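Local coordinates for protein esterase Rv0045c (Mycobacterium tuberculosis, PDB 6WYN) that hydrolyses carboxylic esters, with a marked preference for short, straight-chain alkyl esters, and probably serves in ester or lipid metabolism, at residues Ala50-Gln55 / Leu230-Phe235; Glu66-Gln69 / Ser74-Arg77; Val85-Gly90 / Thr100-Leu105; Gly91-His96 / Ser311-Gln316; Ser238-Leu241 / Asn245-Trp248. All blocks are in the same frame, centred on the assembly; numbering follows the deposited sequence.

Contact 1: Ala50-Gln55 / Leu230-Phe235; sequences AENAEQ and LRRGVF
R232 reaches from its own helix to the neighbouring one and lays its guanidinium against E51, with CB of E51 over one face of the flat group, 3.6 Å from CZ of R232. The two chains pass flank to flank with opposite headings, which brings OE2 of E51 to 3.0 Å from NH1 of R232. This is a salt bridge, but its hydrogen bond is weak, bent to 130° at the hydrogen, and the carboxylate stands nearly perpendicular to the guanidinium. The axes of segments 50-55 and 230-235 come to 11.8 Å at their closest, crossing at -136°. Such a gap suits a long arginine, and this one links the N-terminal helix to the helix that leads into the hairpin 238-248. R232 starts out with CG anti to its backbone N and then bends at chi2 and chi3, bringing NH1 to E51 and NH2 to Q55. Q55 extends toward the same group, its OE1 3.1 Å from NH2 of R232 and its amide plane turned 64° from the guanidinium. The firmer partner of that oxygen is T100 of helix 99-105, which is hydrogen-bonded to it, a task for which a long, neutral amide is well suited.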
# COMPACT_ATOMS: atom_id res chain seq x y z
N ALA A 50 -7.00 10.96 -15.49
CA ALA A 50 -8.32 11.62 -15.57
C ALA A 50 -9.37 10.71 -14.90
O ALA A 50 -10.24 11.27 -14.21
CB ALA A 50 -8.67 11.95 -17.00
N GLU A 51 -9.24 9.39 -15.06
CA GLU A 51 -10.11 8.38 -14.42
C GLU A 51 -9.99 8.50 -12.92
O GLU A 51 -11.03 8.47 -12.22
CB GLU A 51 -9.79 6.96 -14.91
CG GLU A 51 -9.99 6.72 -16.40
CD GLU A 51 -9.71 5.29 -16.85
OE1 GLU A 51 -9.83 5.02 -18.06
OE2 GLU A 51 -9.40 4.41 -16.00
N ASN A 52 -8.77 8.67 -12.39
CA ASN A 52 -8.55 8.84 -10.94
C ASN A 52 -9.16 10.15 -10.46
O ASN A 52 -9.80 10.13 -9.36
CB ASN A 52 -7.08 8.76 -10.53
CG ASN A 52 -6.44 7.45 -10.94
OD1 ASN A 52 -5.81 7.41 -11.99
ND2 ASN A 52 -6.67 6.38 -10.18
N ALA A 53 -8.99 11.25 -11.17
CA ALA A 53 -9.64 12.52 -10.78
C ALA A 53 -11.19 12.35 -10.72
O ALA A 53 -11.77 12.78 -9.76
CB ALA A 53 -9.24 13.64 -11.70
N GLU A 54 -11.81 11.71 -11.71
CA GLU A 54 -13.28 11.46 -11.74
C GLU A 54 -13.67 10.58 -10.52
O GLU A 54 -14.53 10.98 -9.74
CB GLU A 54 -13.58 10.86 -13.11
CG GLU A 54 -15.01 10.41 -13.36
CD GLU A 54 -15.21 9.57 -14.63
OE1 GLU A 54 -16.39 9.41 -15.08
OE2 GLU A 54 -14.19 9.03 -15.17
N GLN A 55 -12.99 9.46 -10.29
CA GLN A 55 -13.25 8.60 -9.09
C GLN A 55 -13.13 9.43 -7.81
O GLN A 55 -13.90 9.17 -6.88
CB GLN A 55 -12.37 7.37 -9.11
CG GLN A 55 -12.69 6.37 -8.02
CD GLN A 55 -11.80 5.14 -8.07
OE1 GLN A 55 -10.56 5.20 -8.16
NE2 GLN A 55 -12.42 3.98 -7.92
N LEU A 230 -11.24 -1.76 -11.89
CA LEU A 230 -10.45 -3.02 -11.83
C LEU A 230 -9.41 -3.07 -12.96
O LEU A 230 -8.26 -3.50 -12.69
CB LEU A 230 -11.37 -4.24 -11.90
CG LEU A 230 -12.33 -4.41 -10.72
CD1 LEU A 230 -13.18 -5.68 -10.90
CD2 LEU A 230 -11.57 -4.45 -9.38
N ARG A 231 -9.81 -2.71 -14.18
CA ARG A 231 -8.94 -2.69 -15.39
C ARG A 231 -7.74 -1.76 -15.13
O ARG A 231 -6.61 -2.10 -15.50
CB ARG A 231 -9.81 -2.22 -16.57
CG ARG A 231 -9.08 -2.10 -17.90
CD ARG A 231 -9.96 -1.72 -19.09
NE ARG A 231 -11.11 -2.63 -19.25
CZ ARG A 231 -11.12 -3.80 -19.94
NH1 ARG A 231 -10.04 -4.22 -20.58
NH2 ARG A 231 -12.24 -4.52 -19.99
N ARG A 232 -8.00 -0.58 -14.56
CA ARG A 232 -6.91 0.40 -14.27
C ARG A 232 -5.93 -0.24 -13.29
O ARG A 232 -4.71 -0.12 -13.51
CB ARG A 232 -7.54 1.66 -13.67
CG ARG A 232 -6.56 2.77 -13.31
CD ARG A 232 -7.20 4.12 -13.51
NE ARG A 232 -7.95 4.63 -12.37
CZ ARG A 232 -9.27 4.56 -12.21
NH1 ARG A 232 -10.02 3.97 -13.13
NH2 ARG A 232 -9.83 5.07 -11.13
N GLY A 233 -6.45 -0.92 -12.26
CA GLY A 233 -5.59 -1.56 -11.25
C GLY A 233 -4.72 -2.63 -11.87
O GLY A 233 -3.48 -2.69 -11.57
N VAL A 234 -5.30 -3.45 -12.75
CA VAL A 234 -4.55 -4.54 -13.44
C VAL A 234 -3.49 -3.94 -14.39
O VAL A 234 -2.37 -4.42 -14.38
CB VAL A 234 -5.50 -5.50 -14.17
CG1 VAL A 234 -4.73 -6.49 -15.04
CG2 VAL A 234 -6.41 -6.25 -13.20
N PHE A 235 -3.85 -2.96 -15.22
CA PHE A 235 -2.89 -2.22 -16.05
C PHE A 235 -1.60 -1.85 -15.27
O PHE A 235 -0.48 -2.21 -15.67
CB PHE A 235 -3.58 -0.97 -16.57
CG PHE A 235 -2.67 -0.05 -17.31
CD1 PHE A 235 -1.99 -0.49 -18.44
CD2 PHE A 235 -2.46 1.24 -16.85
CE1 PHE A 235 -1.14 0.37 -19.12
CE2 PHE A 235 -1.61 2.10 -17.54
CZ PHE A 235 -0.96 1.66 -18.67

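Contact 2: Glu66-Gln69 / Ser74-Arg77; sequences ERVQ and SALR
R67 sets out with CG anti to the backbone N (chi1 -172°) and folds over at chi3, which carries its guanidinium across to S74 and L76 on the partner strand. R77 bends at chi3 too, and its guanidinium comes to lie beside the extended side chain of E66. Strands 65-70 and 73-78 form a beta hairpin at the edge of the central sheet. E66 with R77 and V68 with A75 are its hydrogen-bonded pairs, and the bond from N of V68 to O of A75 is 2.7 Å long.

On the face carrying R67, L76 and S74, NH2 of R67 donates to OG of S74 at 3.0 Å, nearly straight at 164° and with the oxygen in the guanidinium plane. CD2 of L76 lies over a face of that group, 3.6 Å from NH1 of R67. On the face with E66, V68 and R77, NH1 of R77 meets OE2 of E66 at 2.8 Å in a salt bridge, OE2 lying close to the guanidinium plane but the carboxylate itself turned 37° from it. CG1 of V68 sits centrally over the guanidinium, 3.6 Å from CZ of R77. A water accepts from NE of R77 and weakly donates to OE2 of E66.

Both arginines thus present flat faces to aliphatic groups and use the N-H groups at their edges for polar partners. The charge of R67 is probably balanced by its salt bridges to E45 and D113, outside the hairpin, while S74 takes one N-H.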
# COMPACT_ATOMS: atom_id res chain seq x y z
N GLU A 66 6.02 12.11 -11.28
CA GLU A 66 7.08 11.40 -12.02
C GLU A 66 7.53 10.22 -11.16
O GLU A 66 7.34 10.26 -9.93
CB GLU A 66 8.23 12.37 -12.35
CG GLU A 66 8.89 13.00 -11.16
CD GLU A 66 10.03 13.97 -11.51
OE1 GLU A 66 10.10 14.39 -12.67
OE2 GLU A 66 10.83 14.28 -10.65
N ARG A 67 8.09 9.22 -11.81
CA ARG A 67 8.71 8.07 -11.14
C ARG A 67 10.12 8.49 -10.69
O ARG A 67 10.85 9.18 -11.46
CB ARG A 67 8.73 6.86 -12.07
CG ARG A 67 9.19 5.60 -11.38
CD ARG A 67 8.77 4.36 -12.12
NE ARG A 67 7.33 4.09 -11.99
CZ ARG A 67 6.71 3.54 -10.93
NH1 ARG A 67 5.41 3.31 -10.98
NH2 ARG A 67 7.39 3.17 -9.85
N VAL A 68 10.47 8.13 -9.46
CA VAL A 68 11.85 8.31 -8.93
C VAL A 68 12.40 6.94 -8.49
O VAL A 68 11.61 5.96 -8.31
CB VAL A 68 11.92 9.39 -7.83
CG1 VAL A 68 11.50 10.77 -8.33
CG2 VAL A 68 11.11 9.03 -6.61
N GLN A 69 13.73 6.85 -8.38
CA GLN A 69 14.38 5.59 -7.95
C GLN A 69 15.63 5.94 -7.15
O GLN A 69 16.39 6.89 -7.55
CB GLN A 69 14.66 4.71 -9.15
CG GLN A 69 15.36 3.40 -8.78
CD GLN A 69 15.84 2.63 -9.97
OE1 GLN A 69 15.53 2.99 -11.09
NE2 GLN A 69 16.72 1.65 -9.78
N SER A 74 11.70 2.04 -6.15
CA SER A 74 11.03 2.97 -7.07
C SER A 74 9.85 3.62 -6.33
O SER A 74 9.33 3.00 -5.38
CB SER A 74 10.61 2.25 -8.30
OG SER A 74 10.31 3.20 -9.31
N ALA A 75 9.47 4.84 -6.71
CA ALA A 75 8.35 5.56 -6.09
C ALA A 75 7.76 6.51 -7.12
O ALA A 75 8.45 6.81 -8.15
CB ALA A 75 8.76 6.27 -4.84
N LEU A 76 6.50 6.88 -6.90
CA LEU A 76 5.86 8.02 -7.61
C LEU A 76 5.92 9.24 -6.72
O LEU A 76 5.47 9.18 -5.55
CB LEU A 76 4.42 7.65 -7.95
CG LEU A 76 4.26 6.49 -8.92
CD1 LEU A 76 2.80 6.20 -9.16
CD2 LEU A 76 4.97 6.79 -10.22
N ARG A 77 6.47 10.33 -7.24
CA ARG A 77 6.59 11.62 -6.52
C ARG A 77 5.58 12.58 -7.14
O ARG A 77 5.71 12.89 -8.36
CB ARG A 77 8.02 12.18 -6.55
CG ARG A 77 8.21 13.41 -5.68
CD ARG A 77 9.66 13.75 -5.43
NE ARG A 77 10.28 14.09 -6.71
CZ ARG A 77 11.59 14.10 -6.93
NH1 ARG A 77 12.04 14.36 -8.15
NH2 ARG A 77 12.43 13.86 -5.95
O HOH W 1 8.95 15.68 -8.61
O HOH W 2 12.26 3.17 -11.21

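Contact 3: Val85-Gly90 / Thr100-Leu105; sequences VIFLHG and TVIVGL
F87 lays one face of its ring against I102, whose CG1 sits 4.1 Å from the ring centroid and 29° off its normal, a CH-pi contact. The two side chains overlap along their flanks, heading opposite ways, and CD1 of I102 continues the contact to 3.7 Å from CD1 of F87. V101 adds its CG1 at 4.0 Å from CE2 of F87. At the rim, near the ring plane, CD2 of L105 lies 4.3 Å from CZ of F87. CB of F87 already points to the helix, and chi1 of -69° sets the ring beside the backbone N, where its face meets I102. The branched aliphatic chains of V101, I102 and L105 are spaced along the helix to meet different parts of one aromatic surface, as suits a buried interface. Beyond this shell the ring of W98 meets that of F87 with the planes at about 45°, and V152 of the adjacent strand touches F87. Strand 85-88, helix 99-105 and strand 109-112 make a beta-alpha-beta unit of the alpha/beta hydrolase fold. The axes of segments 85-88 and 100-105 are 11.2 Å apart at closest; strand 85-88 is hydrogen-bonded between strands 109-112 and 150-154, and helix 317-328 contacts V101 and L105.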
# COMPACT_ATOMS: atom_id res chain seq x y z
N VAL A 85 3.36 13.76 2.57
CA VAL A 85 2.83 12.45 3.02
C VAL A 85 3.54 11.35 2.26
O VAL A 85 3.71 11.48 1.05
CB VAL A 85 1.32 12.36 2.76
CG1 VAL A 85 0.73 11.12 3.38
CG2 VAL A 85 0.61 13.63 3.26
N ILE A 86 3.88 10.31 2.97
CA ILE A 86 4.35 9.04 2.37
C ILE A 86 3.23 8.01 2.42
O ILE A 86 2.65 7.84 3.50
CB ILE A 86 5.59 8.57 3.14
CG1 ILE A 86 6.69 9.62 3.15
CG2 ILE A 86 6.05 7.26 2.56
CD1 ILE A 86 7.71 9.41 4.26
N PHE A 87 2.99 7.31 1.32
CA PHE A 87 1.98 6.24 1.22
C PHE A 87 2.69 4.93 0.93
O PHE A 87 3.55 4.92 0.00
CB PHE A 87 0.98 6.58 0.11
CG PHE A 87 0.07 7.74 0.38
CD1 PHE A 87 0.42 9.02 0.02
CD2 PHE A 87 -1.18 7.53 0.96
CE1 PHE A 87 -0.44 10.10 0.23
CE2 PHE A 87 -2.02 8.60 1.22
CZ PHE A 87 -1.66 9.87 0.84
N LEU A 88 2.34 3.88 1.66
CA LEU A 88 2.87 2.51 1.48
C LEU A 88 1.71 1.57 1.21
O LEU A 88 0.88 1.39 2.10
CB LEU A 88 3.67 2.11 2.71
CG LEU A 88 4.74 3.12 3.14
CD1 LEU A 88 5.51 2.62 4.33
CD2 LEU A 88 5.77 3.33 2.02
N HIS A 89 1.68 0.98 0.02
CA HIS A 89 0.64 0.02 -0.41
C HIS A 89 0.70 -1.34 0.32
O HIS A 89 1.62 -1.63 1.12
CB HIS A 89 0.79 -0.19 -1.91
CG HIS A 89 2.07 -0.85 -2.29
ND1 HIS A 89 2.25 -2.22 -2.18
CD2 HIS A 89 3.22 -0.34 -2.82
CE1 HIS A 89 3.47 -2.51 -2.62
NE2 HIS A 89 4.06 -1.39 -3.03
N GLY A 90 -0.26 -2.19 -0.01
CA GLY A 90 -0.35 -3.54 0.59
C GLY A 90 0.40 -4.60 -0.20
O GLY A 90 0.87 -4.37 -1.35
N THR A 100 -5.85 7.70 -6.78
CA THR A 100 -7.15 8.39 -6.60
C THR A 100 -7.04 9.20 -5.34
O THR A 100 -7.36 10.39 -5.38
CB THR A 100 -8.35 7.43 -6.63
OG1 THR A 100 -8.42 6.85 -7.93
CG2 THR A 100 -9.64 8.16 -6.30
N VAL A 101 -6.58 8.58 -4.25
CA VAL A 101 -6.46 9.30 -2.97
C VAL A 101 -5.53 10.52 -3.15
O VAL A 101 -5.80 11.60 -2.61
CB VAL A 101 -6.00 8.34 -1.85
CG1 VAL A 101 -5.48 9.06 -0.64
CG2 VAL A 101 -7.10 7.38 -1.45
N ILE A 102 -4.37 10.32 -3.77
CA ILE A 102 -3.37 11.41 -3.88
C ILE A 102 -3.96 12.53 -4.75
O ILE A 102 -3.83 13.66 -4.36
CB ILE A 102 -2.04 10.83 -4.37
CG1 ILE A 102 -1.45 10.02 -3.21
CG2 ILE A 102 -1.09 11.91 -4.84
CD1 ILE A 102 -0.20 9.31 -3.59
N VAL A 103 -4.62 12.21 -5.83
CA VAL A 103 -5.20 13.22 -6.77
C VAL A 103 -6.30 13.98 -6.00
O VAL A 103 -6.29 15.23 -6.01
CB VAL A 103 -5.69 12.54 -8.06
CG1 VAL A 103 -6.63 13.42 -8.91
CG2 VAL A 103 -4.50 12.14 -8.90
N GLY A 104 -7.16 13.28 -5.26
CA GLY A 104 -8.20 13.93 -4.45
C GLY A 104 -7.66 14.77 -3.33
O GLY A 104 -8.28 15.83 -3.00
N LEU A 105 -6.63 14.30 -2.64
CA LEU A 105 -6.12 15.07 -1.49
C LEU A 105 -5.43 16.36 -1.94
O LEU A 105 -5.44 17.35 -1.16
CB LEU A 105 -5.20 14.15 -0.73
CG LEU A 105 -4.70 14.67 0.60
CD1 LEU A 105 -5.86 14.84 1.57
CD2 LEU A 105 -3.65 13.71 1.16

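Contact 4: Gly91-His96 / Ser311-Gln316; sequences GGQNAH and SVQSDQ
The loop that follows strand 85-88 and the short helix just after H310, the assigned active-site histidine, meet beside the active site. Q93 reaches over from the loop, its chain extended beyond CG, and its NE2 donates to OG of S311 at 3.1 Å. The acceptor lies close to the amide plane of Q93, although the bond is bent to 141° at the hydrogen. OG of S311 is 2.6 Å from OG of S314, a hydrogen bond in which either hydroxyl could be the donor. A small hydroxyl that can give and accept suits S311, which thereby joins the loop to the first turn of its own helix.

In this alpha/beta hydrolase the loop includes G91, a site that influences substrate selectivity, and the side chain of Q93 comes within about 7 Å of that of the assigned nucleophile S155. Q313 approaches Q93 from the opposite direction, bent at chi2 (-91°), with the two amide planes almost perpendicular. OE1 of Q93 and NE2 of Q313 are 3.1 Å apart, yet the angle is too poor for a hydrogen bond. Each has a better partner: OE1 of Q93 accepts from the backbone N of G90, and NE2 of Q313 donates to T97. Within the loop, OD1 of N94 accepts from N of H96 at 2.9 Å, closing an Asx turn suited to a short amide.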
# COMPACT_ATOMS: atom_id res chain seq x y z
N GLY A 91 0.47 -5.80 0.38
CA GLY A 91 0.84 -7.01 -0.40
C GLY A 91 0.10 -7.11 -1.71
O GLY A 91 -1.17 -6.95 -1.74
N GLY A 92 0.82 -7.45 -2.78
CA GLY A 92 0.23 -7.67 -4.11
C GLY A 92 -0.21 -6.38 -4.78
O GLY A 92 -0.95 -6.47 -5.78
N GLN A 93 0.13 -5.22 -4.23
CA GLN A 93 -0.26 -3.90 -4.81
C GLN A 93 0.98 -3.19 -5.39
O GLN A 93 2.06 -3.78 -5.38
CB GLN A 93 -0.95 -3.04 -3.75
CG GLN A 93 -2.25 -3.66 -3.22
CD GLN A 93 -3.03 -2.69 -2.37
OE1 GLN A 93 -2.46 -1.83 -1.67
NE2 GLN A 93 -4.33 -2.93 -2.36
N ASN A 94 0.84 -1.94 -5.80
CA ASN A 94 1.95 -1.04 -6.13
C ASN A 94 1.52 0.37 -5.78
O ASN A 94 0.37 0.57 -5.35
CB ASN A 94 2.39 -1.19 -7.59
CG ASN A 94 1.34 -0.71 -8.55
OD1 ASN A 94 1.34 0.48 -8.91
ND2 ASN A 94 0.45 -1.61 -8.93
N ALA A 95 2.44 1.30 -5.94
CA ALA A 95 2.24 2.73 -5.63
C ALA A 95 0.97 3.31 -6.27
O ALA A 95 0.43 4.27 -5.71
CB ALA A 95 3.47 3.48 -6.05
N HIS A 96 0.59 2.83 -7.45
CA HIS A 96 -0.56 3.39 -8.21
C HIS A 96 -1.87 3.15 -7.45
O HIS A 96 -2.86 3.85 -7.77
CB HIS A 96 -0.67 2.81 -9.61
CG HIS A 96 0.25 3.43 -10.61
ND1 HIS A 96 -0.03 4.64 -11.18
CD2 HIS A 96 1.42 3.00 -11.16
CE1 HIS A 96 0.92 4.94 -12.06
NE2 HIS A 96 1.82 3.96 -12.05
N SER A 311 -9.06 -3.11 1.06
CA SER A 311 -8.38 -2.05 0.26
C SER A 311 -9.26 -0.81 0.21
O SER A 311 -9.96 -0.56 -0.82
CB SER A 311 -7.96 -2.55 -1.09
OG SER A 311 -7.07 -1.59 -1.65
N VAL A 312 -9.26 -0.06 1.32
CA VAL A 312 -10.13 1.12 1.51
C VAL A 312 -9.80 2.14 0.41
O VAL A 312 -10.75 2.77 -0.17
CB VAL A 312 -9.94 1.72 2.91
CG1 VAL A 312 -10.84 2.93 3.07
CG2 VAL A 312 -10.18 0.73 4.03
N GLN A 313 -8.51 2.29 0.06
CA GLN A 313 -8.10 3.23 -0.99
C GLN A 313 -8.67 2.84 -2.35
O GLN A 313 -8.76 3.75 -3.23
CB GLN A 313 -6.58 3.38 -1.05
CG GLN A 313 -5.86 2.17 -1.61
CD GLN A 313 -5.47 1.17 -0.55
OE1 GLN A 313 -6.01 1.18 0.57
NE2 GLN A 313 -4.55 0.26 -0.90
N SER A 314 -9.00 1.57 -2.58
CA SER A 314 -9.63 1.11 -3.83
C SER A 314 -11.16 1.19 -3.73
O SER A 314 -11.80 1.57 -4.72
CB SER A 314 -9.21 -0.30 -4.18
OG SER A 314 -7.81 -0.47 -3.92
N ASP A 315 -11.76 0.82 -2.61
CA ASP A 315 -13.23 0.68 -2.53
C ASP A 315 -13.88 2.02 -2.17
O ASP A 315 -14.90 2.30 -2.69
CB ASP A 315 -13.64 -0.38 -1.53
CG ASP A 315 -13.14 -1.77 -1.87
OD1 ASP A 315 -12.57 -1.97 -2.97
OD2 ASP A 315 -13.25 -2.64 -0.98
N GLN A 316 -13.33 2.81 -1.26
CA GLN A 316 -13.96 4.08 -0.84
C GLN A 316 -12.90 5.17 -0.76
O GLN A 316 -12.68 5.75 0.27
CB GLN A 316 -14.71 3.89 0.49
CG GLN A 316 -15.91 2.93 0.43
CD GLN A 316 -17.04 3.37 -0.50
OE1 GLN A 316 -17.16 4.54 -0.78
NE2 GLN A 316 -17.83 2.43 -1.02

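Contact 5: Ser238-Leu241 / Asn245-Trp248; sequences SRRL and NWVW
Two short antiparallel strands, 238-240 and 246-248, pair as a beta hairpin apart from the central sheet, following directly on helix 227-237. R239 and V247 are its hydrogen-bonded pair: N of R239 donates to O of V247 at 2.9 Å, and N of V247 returns the bond to O of R239 at 3.0 Å. Toward the turn, N of L241 adds a bond of 2.7 Å to O of N245. S238 with W248 and R240 with W246 are non-hydrogen-bonded pairs.

The face bearing R240 and W246 is dominated by the indole. CB of R240 stands 3.7 Å from the centroid of its six-membered ring, only 1° off the normal, and makes a CH-pi contact; CG of R240 is over the same ring system, 3.7 Å from CE2 of W246. With CG anti to the backbone N (chi1 -162°) and an extended chain beyond, R240 crosses the indole at a slant. Its methylenes cover the aromatic surface while its guanidinium, tilted 46° to the ring, still has the indole, at NE1, over one face, a combination that a long arginine allows at an exposed position. F211 meets W246 edge-to-face, and M214 of the same helix, 211-221, touches both W246 and W248.

Near the turn, L241 and V247 supply an aliphatic contact, CD1 of L241 lying 3.6 Å from CG2 of V247. At the far end a single water ties side chain to backbone, accepting from NE of R239 in its guanidinium plane and donating to O of W248 at 2.7 Å.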
# COMPACT_ATOMS: atom_id res chain seq x y z
N SER A 238 0.54 -5.01 -13.79
CA SER A 238 0.91 -6.03 -14.80
C SER A 238 1.82 -5.43 -15.90
O SER A 238 1.89 -4.19 -16.01
CB SER A 238 -0.34 -6.66 -15.37
OG SER A 238 -0.97 -5.85 -16.34
N ARG A 239 2.44 -6.28 -16.71
CA ARG A 239 3.17 -5.84 -17.94
C ARG A 239 3.16 -6.91 -19.03
O ARG A 239 3.16 -8.11 -18.66
CB ARG A 239 4.63 -5.51 -17.61
CG ARG A 239 5.47 -6.71 -17.22
CD ARG A 239 6.67 -6.28 -16.39
NE ARG A 239 7.53 -7.40 -16.07
CZ ARG A 239 8.34 -8.03 -16.94
NH1 ARG A 239 9.08 -9.04 -16.53
NH2 ARG A 239 8.41 -7.65 -18.21
N ARG A 240 3.24 -6.48 -20.29
CA ARG A 240 3.29 -7.38 -21.47
C ARG A 240 4.73 -7.81 -21.76
O ARG A 240 5.59 -6.92 -21.84
CB ARG A 240 2.70 -6.69 -22.71
CG ARG A 240 2.33 -7.68 -23.80
CD ARG A 240 2.30 -7.12 -25.21
NE ARG A 240 1.64 -8.10 -26.05
CZ ARG A 240 0.44 -7.97 -26.63
NH1 ARG A 240 -0.26 -6.86 -26.52
NH2 ARG A 240 -0.05 -8.97 -27.35
N LEU A 241 4.98 -9.11 -21.90
CA LEU A 241 6.27 -9.68 -22.37
C LEU A 241 6.35 -9.55 -23.89
O LEU A 241 5.28 -9.51 -24.53
CB LEU A 241 6.36 -11.15 -21.96
CG LEU A 241 6.23 -11.42 -20.46
CD1 LEU A 241 6.38 -12.90 -20.18
CD2 LEU A 241 7.26 -10.62 -19.69
N ASN A 245 2.61 -12.58 -24.16
CA ASN A 245 2.03 -12.96 -22.85
C ASN A 245 2.13 -11.79 -21.84
O ASN A 245 2.95 -10.88 -22.07
CB ASN A 245 2.72 -14.18 -22.25
CG ASN A 245 2.33 -15.47 -22.93
OD1 ASN A 245 1.39 -15.51 -23.73
ND2 ASN A 245 3.04 -16.55 -22.61
N TRP A 246 1.36 -11.87 -20.75
CA TRP A 246 1.36 -10.89 -19.63
C TRP A 246 1.77 -11.56 -18.31
O TRP A 246 1.46 -12.75 -18.12
CB TRP A 246 -0.00 -10.24 -19.49
CG TRP A 246 -0.45 -9.59 -20.75
CD1 TRP A 246 -0.80 -10.18 -21.92
CD2 TRP A 246 -0.54 -8.18 -20.96
NE1 TRP A 246 -1.17 -9.23 -22.84
CE2 TRP A 246 -1.00 -7.99 -22.28
CE3 TRP A 246 -0.30 -7.06 -20.15
CZ2 TRP A 246 -1.26 -6.72 -22.80
CZ3 TRP A 246 -0.53 -5.81 -20.67
CH2 TRP A 246 -1.00 -5.64 -21.97
N VAL A 247 2.38 -10.77 -17.41
CA VAL A 247 2.79 -11.20 -16.04
C VAL A 247 2.44 -10.11 -15.01
O VAL A 247 2.29 -8.91 -15.42
CB VAL A 247 4.29 -11.54 -16.07
CG1 VAL A 247 4.83 -11.86 -14.68
CG2 VAL A 247 4.56 -12.68 -17.05
N TRP A 248 2.28 -10.50 -13.75
CA TRP A 248 2.16 -9.57 -12.60
C TRP A 248 3.52 -8.90 -12.35
O TRP A 248 4.58 -9.55 -12.47
CB TRP A 248 1.68 -10.28 -11.33
CG TRP A 248 0.29 -10.86 -11.41
CD1 TRP A 248 -0.06 -12.18 -11.34
CD2 TRP A 248 -0.97 -10.13 -11.54
NE1 TRP A 248 -1.42 -12.32 -11.41
CE2 TRP A 248 -2.01 -11.09 -11.56
CE3 TRP A 248 -1.32 -8.78 -11.64
CZ2 TRP A 248 -3.36 -10.74 -11.66
CZ3 TRP A 248 -2.65 -8.44 -11.75
CH2 TRP A 248 -3.66 -9.41 -11.76
O HOH W 3 7.06 -8.82 -13.33

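From the N terminus, helix 49-55 opens contact 1, whose loop closes only at helix 227-237 and encloses contacts 2 and 3. Contact 2 closes the short hairpin at the edge of the central sheet, and contact 3 then closes the connection from strand 85-88 to helix 99-105, which packs on that sheet. Contact 4 starts in the loop inside contact 3 and ends near the C terminus, so it crosses both contact 1 and contact 3; contact 5 is nested within it. A53 packs on V103 between contacts 1 and 3, while L76 packs on H96 between contacts 2 and 4. Contact 5 follows contact 1 directly in sequence, as the hairpin beyond helix 227-237.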